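Local coordinates for protein aldehyde dehydrogenase (Burkholderia cenocepacia, PDB 4O6R) that probably oxidises aldehydes to carboxylic acids with NAD+ or NADP+ as cofactor, and binds adenosine monophosphate in this crystal form, at residues P210-G213 against H214-G217. Residues are numbered along the deposited sequence; the frame is centred on the assembly and turned at random.
With AMP (adenosine monophosphate), chain E.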
loop_
_atom_site.group_PDB
_atom_site.type_symbol
_atom_site.label_atom_id
_atom_site.label_comp_id
_atom_site.label_asym_id
_atom_site.label_seq_id
_atom_site.Cartn_x
_atom_site.Cartn_y
_atom_site.Cartn_z
ATOM N N PRO A 210 20.447 10.253 29.778
ATOM C CA PRO A 210 21.859 10.066 29.508
ATOM C C PRO A 210 22.524 9.377 30.712
ATOM O O PRO A 210 22.219 9.702 31.867
ATOM C CB PRO A 210 22.409 11.489 29.387
ATOM C CG PRO A 210 21.231 12.401 29.324
ATOM C CD PRO A 210 20.123 11.663 30.044
ATOM N N GLY A 211 23.427 8.463 30.425
ATOM C CA GLY A 211 24.122 7.691 31.443
ATOM C C GLY A 211 24.964 6.663 30.725
ATOM O O GLY A 211 24.927 6.583 29.493
ATOM N N TYR A 212 25.737 5.894 31.480
ATOM C CA TYR A 212 26.575 4.888 30.883
ATOM C C TYR A 212 25.763 3.755 30.265
ATOM O O TYR A 212 24.645 3.433 30.682
ATOM C CB TYR A 212 27.544 4.299 31.899
ATOM C CG TYR A 212 28.552 5.287 32.433
ATOM C CD1 TYR A 212 29.399 6.016 31.571
ATOM C CD2 TYR A 212 28.675 5.493 33.802
ATOM C CE1 TYR A 212 30.330 6.915 32.078
ATOM C CE2 TYR A 212 29.608 6.383 34.299
ATOM C CZ TYR A 212 30.423 7.082 33.440
ATOM O OH TYR A 212 31.317 7.962 33.998
ATOM N N GLY A 213 26.372 3.120 29.280
ATOM C CA GLY A 213 25.778 1.960 28.641
ATOM C C GLY A 213 25.500 0.844 29.615
ATOM O O GLY A 213 24.428 0.221 29.582
ATOM N N HIS A 214 26.445 0.606 30.516
ATOM C CA HIS A 214 26.359 -0.538 31.390
ATOM C C HIS A 214 25.483 -0.294 32.599
ATOM O O HIS A 214 25.236 -1.210 33.359
ATOM C CB HIS A 214 27.745 -0.961 31.828
ATOM C CG HIS A 214 28.466 0.063 32.655
ATOM N ND1 HIS A 214 29.299 1.012 32.101
ATOM C CD2 HIS A 214 28.498 0.267 33.992
ATOM C CE1 HIS A 214 29.804 1.767 33.063
ATOM N NE2 HIS A 214 29.330 1.338 34.220
ATOM N N THR A 215 25.011 0.932 32.810
ATOM C CA THR A 215 24.055 1.207 33.890
ATOM C C THR A 215 22.662 1.465 33.268
ATOM O O THR A 215 21.803 0.576 33.267
ATOM C CB THR A 215 24.489 2.406 34.757
ATOM O OG1 THR A 215 24.867 3.511 33.925
ATOM C CG2 THR A 215 25.694 2.056 35.639
ATOM N N ALA A 216 22.456 2.664 32.717
ATOM C CA ALA A 216 21.167 3.035 32.118
ATOM C C ALA A 216 20.827 2.197 30.907
ATOM O O ALA A 216 19.717 1.715 30.784
ATOM C CB ALA A 216 21.141 4.512 31.732
ATOM N N GLY A 217 21.779 2.039 29.993
ATOM C CA GLY A 217 21.510 1.331 28.736
ATOM C C GLY A 217 21.090 -0.105 28.978
ATOM O O GLY A 217 20.124 -0.580 28.392
HETATM P P AMP E . 28.605 1.173 21.610
HETATM O O1P AMP E . 28.122 0.467 20.389
HETATM O O2P AMP E . 28.827 0.205 22.792
HETATM O O3P AMP E . 29.743 2.166 21.311
HETATM O "O5'" AMP E . 27.414 2.180 22.153
HETATM C "C5'" AMP E . 26.428 2.972 21.436
HETATM C "C4'" AMP E . 25.349 3.401 22.474
HETATM O "O4'" AMP E . 24.999 2.249 23.268
HETATM C "C3'" AMP E . 25.737 4.469 23.506
HETATM O "O3'" AMP E . 24.671 5.414 23.842
HETATM C "C2'" AMP E . 26.183 3.619 24.708
HETATM O "O2'" AMP E . 26.202 4.275 25.996
HETATM C "C1'" AMP E . 25.229 2.429 24.665
HETATM N N9 AMP E . 25.714 1.171 25.330
HETATM C C8 AMP E . 27.001 0.801 25.604
HETATM N N7 AMP E . 27.034 -0.408 26.255
HETATM C C5 AMP E . 25.755 -0.851 26.404
HETATM C C6 AMP E . 25.051 -2.040 26.973
HETATM N N6 AMP E . 25.718 -3.049 27.548
HETATM N N1 AMP E . 23.709 -2.123 26.917
HETATM C C2 AMP E . 23.006 -1.129 26.354
HETATM N N3 AMP E . 23.567 -0.016 25.830
HETATM C C4 AMP E . 24.900 0.197 25.806
HETATM O O HOH W 1 25.291 6.123 34.549
#
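H214, in the first turn of the helix, brings its imidazole in beside the side chain of Y212, the N-cap residue. What lies over the imidazole face is CB of Y212, a CH-pi contact 4.0 Å from the H214 ring centroid, with CE1 of H214 nearest, 3.6 Å from CB of Y212. The two rings are almost parallel, 9° between their planes, but they have slipped so far past one another that they barely overlap. CG of H214 sits between its own backbone N and carbonyl carbon (chi1 64°), and this turn keeps the imidazole alongside Y212.

T215 comes next, its side chain reaching back to the N-cap residue. Its OG1 is 3.4 Å from CB of Y212 and sits at the edge of the tyrosine ring, near the ring plane. One water ties the pair together: it accepts from N of Y212 and stands 2.7 Å from OG1 of T215. The backbone N of T215 adds a weak bond to O of Y212.

A216 sets its methyl beside the loop, CB 3.8 Å from O of Y212, with CA of G211 farther off, at the outer limit of contact. At G217 the backbone N gives that same carbonyl a nearly straight bond, N to O of Y212 3.3 Å, lying in the carbonyl plane. This closes a wide, pi-type first turn.

The adenine packs against this turn: CA of G213 is 3.4 Å from N9 of AMP, and G217 also borders the base. K180, which itself binds AMP, is also hydrogen-bonded through NZ to O of G211. A glycine-rich turn from strand 206-208 into helix 213-222, with G211, G213 and A216 matching a GxGxxA pattern, is consistent with the Rossmann-type nucleotide-binding domain of aldehyde dehydrogenases.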